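Local coordinates for RegF protein (Neisseria gonorrhoeae, PDB 4HOJ) that binds glutathione in a fold of the glutathione transferase superfamily and is probably a stringent starvation protein A homologue, at residues 11-16 and 109-114; 37-42 and 48-53; 64-69 and 98-103. All coordinates share one frame; numbering follows the deposited sequence.

Interaction 1 (11-16 and 109-114); sequences TCPFSH and VLENPA. With GSH (glutathione), chain C.
P13 and E111 meet where the start of helix 13-25 comes up against the last turn of helix 104-111, joining the thioredoxin-like domain to the helical domain of a glutathione transferase fold. The side chains approach from opposite directions. P13 CD and CG lie against the E111 carboxylate, with P13 CD 3.7 Å from E111 CD. E111 bends at chi2 (-67°), which swings the carboxylate round to the proline. This direct contact is plain packing. The polar link runs through two waters. One donates to T11 O and to E111 OE2, at 2.7 Å from that OE2. The other donates to E111 OE1 and is bonded to T11 OG1. E111 OE2 is also hydrogen-bonded to Y166 OH, which lies outside the contact. T11 O has a second donor in R162.

C12 is the residue that binds glutathione covalently in this protein. It is the N-cap of helix 13-25. The modelled position of C12 SG beside the ligand's cysteinyl sulfur SG2 is uncertain. P13 CD lies 3.7 Å from glutathione SG2. The F14 ring lies along the gamma-glutamyl arm of glutathione. F14 CD1 is 3.3 Å from glutathione O12, and glutathione CB1 sits over one face of the F14 ring, 3.7 Å above the plane and offset toward the rim.

Interaction 2 (37-42 and 48-53); sequences YNKPED and PYNQVP. With GSH (glutathione), chain C.
K39 and N50 carry the direct contact, which is mainly polar. K39 NZ donates to N50 O at 2.8 Å, arriving nearly along the C=O axis. The lysine chain runs straight from CG to NZ and bridges to the loop.

The second kind of contact is van der Waals. K39 CD rests against the N50 amide, 3.6 Å from N50 ND2. Water adds a third link: one molecule donates to both P40 O and N50 OD1.

The next group involves glutathione. Its glycyl carboxylate receives K39 NZ at O32 (2.7 Å) and Q51 NE2 at O31 (3.0 Å). The Q51 bond is almost straight, at 170°. The cysteinyl part of the ligand pairs with the V52 backbone, as strands do: V52 N donates to glutathione O2, and glutathione N2 donates to V52 O at 2.8 Å. The peptide bond between V52 and P53 is cis. A cis-proline here is a hallmark of the thioredoxin fold.

Y49 makes a cation-pi contact with K101 of the second subunit. Helix 41-46 starts at the end of 37-42, runs toward 48-53 and packs on N50 and V52. P53 leads into strand 54-57 and touches helices 13-25 and 65-75.

Interaction 3 (64-69 and 98-103); sequences ESNIIN and RMEKEL. With GSH (glutathione), chain C.
E100 reaches from helix 86-102 toward N66 near the start of helix 65-75. Its CB points at that helix. E100 CG lies 3.6 Å from N66 ND2, and E100 CD is 3.5 Å from the same nitrogen. The bend at chi2 (-35°) leaves the carboxylate beside the amide. Their planes are 46° apart, and the amide nitrogen lies nearest E100 CD. Water links the two at each tip. One water takes the N66 backbone N-H and lies within bonding reach of E100 OE1 and glutathione O12, its donation shared. E100 OE2 accepts at 2.6 Å from a second water, which receives N66 ND2. The strongest partner of OE2 is R17, in a salt bridge. R17 also bonds S65 OG. E64 OE2 is 4.3 Å from E100 OE1. R17 on E100 and the ligand amine on E64 would probably ease this closeness of two carboxylates.

The other end of the contact grips glutathione. E64 OE1 accepts from glutathione N1, the amine, at 2.7 Å. S65 N donates to glutathione O11 at 2.9 Å, and S65 OG donates to glutathione O12 at 2.8 Å. The ligand carboxylate thus sits at the N-terminus of helix 65-75, where the helix dipole would probably stabilise it. A Glu-Ser pair holding the gamma-glutamyl group in this way is typical of the glutathione site of glutathione transferases.

In the fold
The three interactions surround one glutathione. Interaction 2 lies at its glycyl end, interaction 3 at its gamma-glutamyl end, and interaction 1 beside its sulfur. The centres of 2 and 3 are about 19 Å apart, and that of 1 is about 13 Å from each. Along the chain, interactions 2 and 3 follow one another, both between the two segments of interaction 1. Interaction 2 stays within the thioredoxin-like domain. Interactions 1 and 3 join that domain to the helical one, through the successive helices 104-111 and 86-102. P53 packs on F14 and S65, bringing all three together. The ligand site draws mostly on the first domain, and interactions 2 and 3 also touch the second subunit.

Interaction 1 (11-16 and 109-114)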
# COMPACT_ATOMS: atom_id res chain seq x y z
N THR A 11 3.53 22.81 -2.84
CA THR A 11 4.89 22.23 -3.00
C THR A 11 4.92 20.77 -2.61
O THR A 11 6.00 20.21 -2.49
CB THR A 11 6.01 23.00 -2.25
OG1 THR A 11 5.72 22.99 -0.86
CG2 THR A 11 6.10 24.45 -2.76
N CYS A 12 3.77 20.13 -2.46
CA CYS A 12 3.73 18.78 -1.92
C CYS A 12 3.95 17.75 -3.04
O CYS A 12 3.11 17.69 -3.96
CB CYS A 12 2.36 18.57 -1.26
SG CYS A 12 2.06 16.88 -0.73
N PRO A 13 4.98 16.91 -2.92
CA PRO A 13 5.20 15.93 -4.00
C PRO A 13 4.07 14.91 -4.10
O PRO A 13 3.86 14.35 -5.18
CB PRO A 13 6.57 15.28 -3.66
CG PRO A 13 6.73 15.53 -2.12
CD PRO A 13 6.04 16.91 -1.89
N PHE A 14 3.39 14.61 -3.00
CA PHE A 14 2.32 13.62 -3.02
C PHE A 14 1.11 14.17 -3.67
O PHE A 14 0.48 13.50 -4.49
CB PHE A 14 2.05 13.11 -1.59
CG PHE A 14 3.28 12.51 -0.95
CD1 PHE A 14 3.70 11.26 -1.35
CD2 PHE A 14 4.03 13.21 -0.06
CE1 PHE A 14 4.82 10.69 -0.80
CE2 PHE A 14 5.21 12.67 0.48
CZ PHE A 14 5.61 11.40 0.10
N SER A 15 0.82 15.46 -3.44
CA SER A 15 -0.24 16.16 -4.18
C SER A 15 0.09 16.28 -5.69
O SER A 15 -0.80 16.20 -6.54
CB SER A 15 -0.44 17.61 -3.61
OG SER A 15 -0.88 17.54 -2.23
N HIS A 16 1.37 16.49 -5.96
CA HIS A 16 1.85 16.61 -7.32
C HIS A 16 1.51 15.33 -8.11
O HIS A 16 1.06 15.38 -9.27
CB HIS A 16 3.34 16.89 -7.25
CG HIS A 16 3.97 17.27 -8.54
ND1 HIS A 16 5.31 17.53 -8.61
CD2 HIS A 16 3.48 17.36 -9.82
CE1 HIS A 16 5.63 17.83 -9.87
NE2 HIS A 16 4.54 17.72 -10.63
N VAL A 109 10.88 12.71 5.18
CA VAL A 109 11.85 13.33 6.09
C VAL A 109 12.33 14.70 5.56
O VAL A 109 12.38 15.67 6.28
CB VAL A 109 13.08 12.41 6.35
CG1 VAL A 109 14.10 13.13 7.25
CG2 VAL A 109 12.66 11.09 7.01
N LEU A 110 12.62 14.78 4.25
CA LEU A 110 13.05 16.02 3.64
C LEU A 110 11.94 17.03 3.68
O LEU A 110 12.21 18.23 3.69
CB LEU A 110 13.47 15.77 2.19
CG LEU A 110 14.73 14.91 2.05
CD1 LEU A 110 15.21 14.91 0.63
CD2 LEU A 110 15.82 15.47 2.95
N GLU A 111 10.68 16.58 3.65
CA GLU A 111 9.54 17.49 3.69
C GLU A 111 9.13 17.95 5.09
O GLU A 111 8.33 18.88 5.23
CB GLU A 111 8.31 16.84 3.02
CG GLU A 111 8.40 16.68 1.46
CD GLU A 111 8.38 18.03 0.75
OE1 GLU A 111 7.67 18.93 1.17
OE2 GLU A 111 9.13 18.13 -0.22
N ASN A 112 9.68 17.29 6.10
CA ASN A 112 9.31 17.56 7.48
C ASN A 112 10.16 18.72 8.02
O ASN A 112 11.36 18.53 8.24
CB ASN A 112 9.54 16.28 8.28
CG ASN A 112 9.18 16.44 9.74
OD1 ASN A 112 8.68 17.50 10.17
ND2 ASN A 112 9.41 15.38 10.50
N PRO A 113 9.54 19.88 8.28
CA PRO A 113 10.29 21.05 8.76
C PRO A 113 10.95 20.78 10.10
O PRO A 113 11.96 21.39 10.46
CB PRO A 113 9.20 22.11 8.93
CG PRO A 113 8.09 21.68 8.05
CD PRO A 113 8.11 20.19 8.07
N ALA A 114 10.36 19.84 10.84
CA ALA A 114 10.83 19.50 12.18
C ALA A 114 11.92 18.43 12.21
O ALA A 114 12.41 18.07 13.27
CB ALA A 114 9.63 19.04 13.04
N1 GSH C . 1.47 8.98 2.48
CA1 GSH C . 0.93 10.31 2.09
C1 GSH C . 0.47 10.28 0.68
O11 GSH C . -0.51 11.00 0.32
O12 GSH C . 1.10 9.56 -0.12
CB1 GSH C . 1.93 11.43 2.39
CG1 GSH C . 1.33 12.84 2.25
CD1 GSH C . 2.24 13.86 2.90
OE1 GSH C . 3.31 13.59 3.41
N2 GSH C . 1.74 15.15 2.79
CA2 GSH C . 2.50 16.24 3.40
C2 GSH C . 1.60 16.84 4.45
O2 GSH C . 0.40 17.03 4.38
CB2 GSH C . 2.87 17.35 2.48
SG2 GSH C . 3.82 16.84 1.08
N3 GSH C . 2.33 17.32 5.62
CA3 GSH C . 1.63 17.92 6.74
C3 GSH C . 1.86 17.05 7.93
O31 GSH C . 2.41 15.90 7.92
O32 GSH C . 1.45 17.53 9.02
O HOH W 1 8.79 19.90 -2.25
O HOH W 2 7.44 21.41 0.52

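Interaction 2 (37-42 and 48-53)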
# COMPACT_ATOMS: atom_id res chain seq x y z
N TYR A 37 1.09 24.90 6.49
CA TYR A 37 1.48 25.60 7.71
C TYR A 37 0.28 26.23 8.38
O TYR A 37 0.40 26.77 9.45
CB TYR A 37 2.51 26.72 7.36
CG TYR A 37 3.77 26.15 6.75
CD1 TYR A 37 4.86 25.75 7.58
CD2 TYR A 37 3.90 26.03 5.39
CE1 TYR A 37 5.99 25.21 7.04
CE2 TYR A 37 5.06 25.48 4.84
CZ TYR A 37 6.09 25.10 5.70
OH TYR A 37 7.26 24.57 5.18
N ASN A 38 -0.88 26.16 7.72
CA ASN A 38 -2.13 26.73 8.22
C ASN A 38 -3.28 25.91 7.71
O ASN A 38 -4.09 26.37 6.91
CB ASN A 38 -2.27 28.17 7.73
CG ASN A 38 -1.30 29.10 8.40
OD1 ASN A 38 -1.46 29.45 9.58
ND2 ASN A 38 -0.29 29.53 7.66
N LYS A 39 -3.36 24.70 8.22
CA LYS A 39 -4.36 23.76 7.72
C LYS A 39 -5.76 24.09 8.22
O LYS A 39 -5.94 24.51 9.37
CB LYS A 39 -4.04 22.36 8.19
CG LYS A 39 -2.74 21.87 7.70
CD LYS A 39 -2.41 20.61 8.58
CE LYS A 39 -1.10 20.02 8.18
NZ LYS A 39 -0.82 18.94 9.23
N PRO A 40 -6.77 23.94 7.38
CA PRO A 40 -8.12 24.10 7.93
C PRO A 40 -8.50 22.90 8.80
O PRO A 40 -8.02 21.79 8.56
CB PRO A 40 -9.01 24.14 6.69
CG PRO A 40 -8.26 23.27 5.68
CD PRO A 40 -6.77 23.54 5.96
N GLU A 41 -9.37 23.14 9.79
CA GLU A 41 -9.80 22.05 10.66
C GLU A 41 -10.47 20.91 9.89
O GLU A 41 -10.40 19.75 10.31
CB GLU A 41 -10.70 22.58 11.77
CG GLU A 41 -9.93 23.34 12.80
CD GLU A 41 -10.83 23.96 13.85
OE1 GLU A 41 -12.08 23.77 13.82
OE2 GLU A 41 -10.30 24.67 14.72
N ASP A 42 -11.09 21.21 8.76
CA ASP A 42 -11.78 20.14 8.06
C ASP A 42 -10.82 19.16 7.42
O ASP A 42 -11.22 18.03 7.11
CB ASP A 42 -12.86 20.63 7.10
CG ASP A 42 -12.33 21.21 5.87
OD1 ASP A 42 -13.09 21.19 4.86
OD2 ASP A 42 -11.17 21.67 5.87
N PRO A 48 -7.61 11.40 8.83
CA PRO A 48 -7.16 11.40 10.23
C PRO A 48 -5.67 11.67 10.39
O PRO A 48 -5.24 12.07 11.48
CB PRO A 48 -7.49 9.98 10.72
CG PRO A 48 -7.46 9.18 9.52
CD PRO A 48 -8.05 10.05 8.40
N TYR A 49 -4.90 11.55 9.31
CA TYR A 49 -3.50 11.93 9.37
C TYR A 49 -3.24 13.42 9.13
O TYR A 49 -2.09 13.85 9.25
CB TYR A 49 -2.67 11.10 8.38
CG TYR A 49 -2.93 9.63 8.55
CD1 TYR A 49 -2.74 9.01 9.78
CD2 TYR A 49 -3.43 8.86 7.52
CE1 TYR A 49 -3.02 7.65 9.93
CE2 TYR A 49 -3.70 7.51 7.67
CZ TYR A 49 -3.49 6.94 8.86
OH TYR A 49 -3.78 5.56 8.99
N ASN A 50 -4.31 14.15 8.80
CA ASN A 50 -4.20 15.62 8.69
C ASN A 50 -3.16 16.09 7.67
O ASN A 50 -2.33 16.96 7.95
CB ASN A 50 -3.91 16.22 10.04
CG ASN A 50 -4.23 17.69 10.12
OD1 ASN A 50 -5.05 18.21 9.36
ND2 ASN A 50 -3.66 18.35 11.12
N GLN A 51 -3.17 15.46 6.50
CA GLN A 51 -2.24 15.70 5.41
C GLN A 51 -3.01 15.89 4.10
O GLN A 51 -4.16 15.47 3.92
CB GLN A 51 -1.31 14.51 5.21
CG GLN A 51 -0.37 14.31 6.38
CD GLN A 51 0.53 13.13 6.17
OE1 GLN A 51 0.14 12.13 5.55
NE2 GLN A 51 1.78 13.24 6.63
N VAL A 52 -2.30 16.54 3.17
CA VAL A 52 -2.69 16.51 1.76
C VAL A 52 -1.83 15.48 1.02
O VAL A 52 -0.72 15.18 1.46
CB VAL A 52 -2.52 17.91 1.09
CG1 VAL A 52 -3.55 18.83 1.67
CG2 VAL A 52 -1.09 18.44 1.28
N PRO A 53 -2.33 14.91 -0.08
CA PRO A 53 -3.60 15.25 -0.72
C PRO A 53 -4.79 14.50 -0.16
O PRO A 53 -4.68 13.41 0.49
CB PRO A 53 -3.39 14.77 -2.16
CG PRO A 53 -2.38 13.58 -2.02
CD PRO A 53 -1.43 14.12 -0.93
N1 GSH C . 1.47 8.98 2.48
CA1 GSH C . 0.93 10.31 2.09
C1 GSH C . 0.47 10.28 0.68
O11 GSH C . -0.51 11.00 0.32
O12 GSH C . 1.10 9.56 -0.12
CB1 GSH C . 1.93 11.43 2.39
CG1 GSH C . 1.33 12.84 2.25
CD1 GSH C . 2.24 13.86 2.90
OE1 GSH C . 3.31 13.59 3.41
N2 GSH C . 1.74 15.15 2.79
CA2 GSH C . 2.50 16.24 3.40
C2 GSH C . 1.60 16.84 4.45
O2 GSH C . 0.40 17.03 4.38
CB2 GSH C . 2.87 17.35 2.48
SG2 GSH C . 3.82 16.84 1.08
N3 GSH C . 2.33 17.32 5.62
CA3 GSH C . 1.63 17.92 6.74
C3 GSH C . 1.86 17.05 7.93
O31 GSH C . 2.41 15.90 7.92
O32 GSH C . 1.45 17.53 9.02
O HOH W 3 -0.11 15.93 10.14
O HOH W 4 -6.95 19.97 10.24

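Interaction 3 (64-69 and 98-103)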
# COMPACT_ATOMS: atom_id res chain seq x y z
N GLU A 64 -4.20 9.37 0.89
CA GLU A 64 -3.07 8.56 0.43
C GLU A 64 -2.98 8.62 -1.08
O GLU A 64 -3.78 8.06 -1.85
CB GLU A 64 -3.22 7.11 0.89
CG GLU A 64 -1.97 6.27 0.67
CD GLU A 64 -0.76 6.71 1.45
OE1 GLU A 64 -0.87 7.55 2.34
OE2 GLU A 64 0.31 6.08 1.19
N SER A 65 -1.98 9.39 -1.54
CA SER A 65 -1.83 9.71 -2.97
C SER A 65 -1.93 8.52 -3.91
O SER A 65 -2.65 8.63 -4.92
CB SER A 65 -0.54 10.51 -3.18
OG SER A 65 0.64 9.75 -2.85
N ASN A 66 -1.28 7.40 -3.58
CA ASN A 66 -1.34 6.31 -4.56
C ASN A 66 -2.72 5.66 -4.61
O ASN A 66 -3.12 5.13 -5.63
CB ASN A 66 -0.30 5.24 -4.24
CG ASN A 66 1.09 5.64 -4.62
OD1 ASN A 66 1.33 6.56 -5.38
ND2 ASN A 66 2.05 4.92 -4.05
N ILE A 67 -3.47 5.73 -3.51
CA ILE A 67 -4.83 5.16 -3.45
C ILE A 67 -5.79 6.10 -4.21
O ILE A 67 -6.64 5.65 -4.99
CB ILE A 67 -5.26 5.00 -1.97
CG1 ILE A 67 -4.42 3.89 -1.36
CG2 ILE A 67 -6.73 4.67 -1.87
CD1 ILE A 67 -4.78 3.61 0.04
N ILE A 68 -5.65 7.42 -4.04
CA ILE A 68 -6.41 8.38 -4.80
C ILE A 68 -6.17 8.11 -6.29
O ILE A 68 -7.10 8.08 -7.09
CB ILE A 68 -5.91 9.79 -4.43
CG1 ILE A 68 -6.41 10.15 -3.02
CG2 ILE A 68 -6.43 10.82 -5.49
CD1 ILE A 68 -5.72 11.47 -2.44
N ASN A 69 -4.91 7.87 -6.64
CA ASN A 69 -4.59 7.71 -8.07
C ASN A 69 -5.13 6.43 -8.65
O ASN A 69 -5.58 6.43 -9.80
CB ASN A 69 -3.10 7.82 -8.27
CG ASN A 69 -2.63 9.24 -8.14
OD1 ASN A 69 -3.43 10.17 -8.05
ND2 ASN A 69 -1.29 9.41 -8.13
N ARG A 98 7.52 -0.78 -3.02
CA ARG A 98 8.91 -0.59 -2.67
C ARG A 98 9.35 0.86 -2.78
O ARG A 98 10.18 1.29 -1.96
CB ARG A 98 9.79 -1.49 -3.52
CG ARG A 98 9.56 -2.98 -3.09
CD ARG A 98 10.63 -3.93 -3.53
NE ARG A 98 11.94 -3.47 -3.11
CZ ARG A 98 13.06 -3.85 -3.70
NH1 ARG A 98 13.01 -4.79 -4.66
NH2 ARG A 98 14.21 -3.33 -3.28
N MET A 99 8.86 1.63 -3.75
CA MET A 99 9.19 3.07 -3.77
C MET A 99 8.66 3.77 -2.54
O MET A 99 9.33 4.64 -1.98
CB MET A 99 8.65 3.74 -5.02
CG MET A 99 9.28 3.23 -6.31
SD MET A 99 9.03 4.38 -7.66
CE MET A 99 7.26 4.20 -7.89
N GLU A 100 7.48 3.42 -2.04
CA GLU A 100 6.95 4.06 -0.86
C GLU A 100 7.80 3.78 0.31
O GLU A 100 8.06 4.65 1.15
CB GLU A 100 5.47 3.70 -0.52
CG GLU A 100 4.30 4.40 -1.27
CD GLU A 100 4.44 5.92 -1.71
OE1 GLU A 100 3.68 6.85 -1.31
OE2 GLU A 100 5.27 6.09 -2.51
N LYS A 101 8.28 2.53 0.43
CA LYS A 101 9.01 2.11 1.62
C LYS A 101 10.51 2.49 1.60
O LYS A 101 11.11 2.61 2.66
CB LYS A 101 8.88 0.58 1.77
CG LYS A 101 9.69 -0.05 2.89
CD LYS A 101 9.20 -1.46 3.17
CE LYS A 101 10.08 -2.10 4.22
NZ LYS A 101 9.58 -3.42 4.70
N GLU A 102 11.06 2.66 0.40
CA GLU A 102 12.53 2.82 0.25
C GLU A 102 12.95 4.16 -0.32
O GLU A 102 14.15 4.51 -0.26
CB GLU A 102 13.08 1.70 -0.64
CG GLU A 102 12.77 0.32 -0.12
CD GLU A 102 13.08 -0.77 -1.12
OE1 GLU A 102 13.78 -0.52 -2.10
OE2 GLU A 102 12.56 -1.90 -0.91
N LEU A 103 12.03 4.91 -0.91
CA LEU A 103 12.35 6.25 -1.46
C LEU A 103 11.50 7.32 -0.81
O LEU A 103 12.01 8.32 -0.31
CB LEU A 103 12.14 6.28 -2.97
CG LEU A 103 13.12 5.49 -3.82
CD1 LEU A 103 12.64 5.54 -5.27
CD2 LEU A 103 14.56 6.05 -3.71
N1 GSH C . 1.47 8.98 2.48
CA1 GSH C . 0.93 10.31 2.09
C1 GSH C . 0.47 10.28 0.68
O11 GSH C . -0.51 11.00 0.32
O12 GSH C . 1.10 9.56 -0.12
CB1 GSH C . 1.93 11.43 2.39
CG1 GSH C . 1.33 12.84 2.25
CD1 GSH C . 2.24 13.86 2.90
OE1 GSH C . 3.31 13.59 3.41
N2 GSH C . 1.74 15.15 2.79
CA2 GSH C . 2.50 16.24 3.40
C2 GSH C . 1.60 16.84 4.45
O2 GSH C . 0.40 17.03 4.38
CB2 GSH C . 2.87 17.35 2.48
SG2 GSH C . 3.82 16.84 1.08
N3 GSH C . 2.33 17.32 5.62
CA3 GSH C . 1.63 17.92 6.74
C3 GSH C . 1.86 17.05 7.93
O31 GSH C . 2.41 15.90 7.92
O32 GSH C . 1.45 17.53 9.02
O HOH W 5 0.77 6.85 -1.52
O HOH W 6 5.09 4.74 -4.76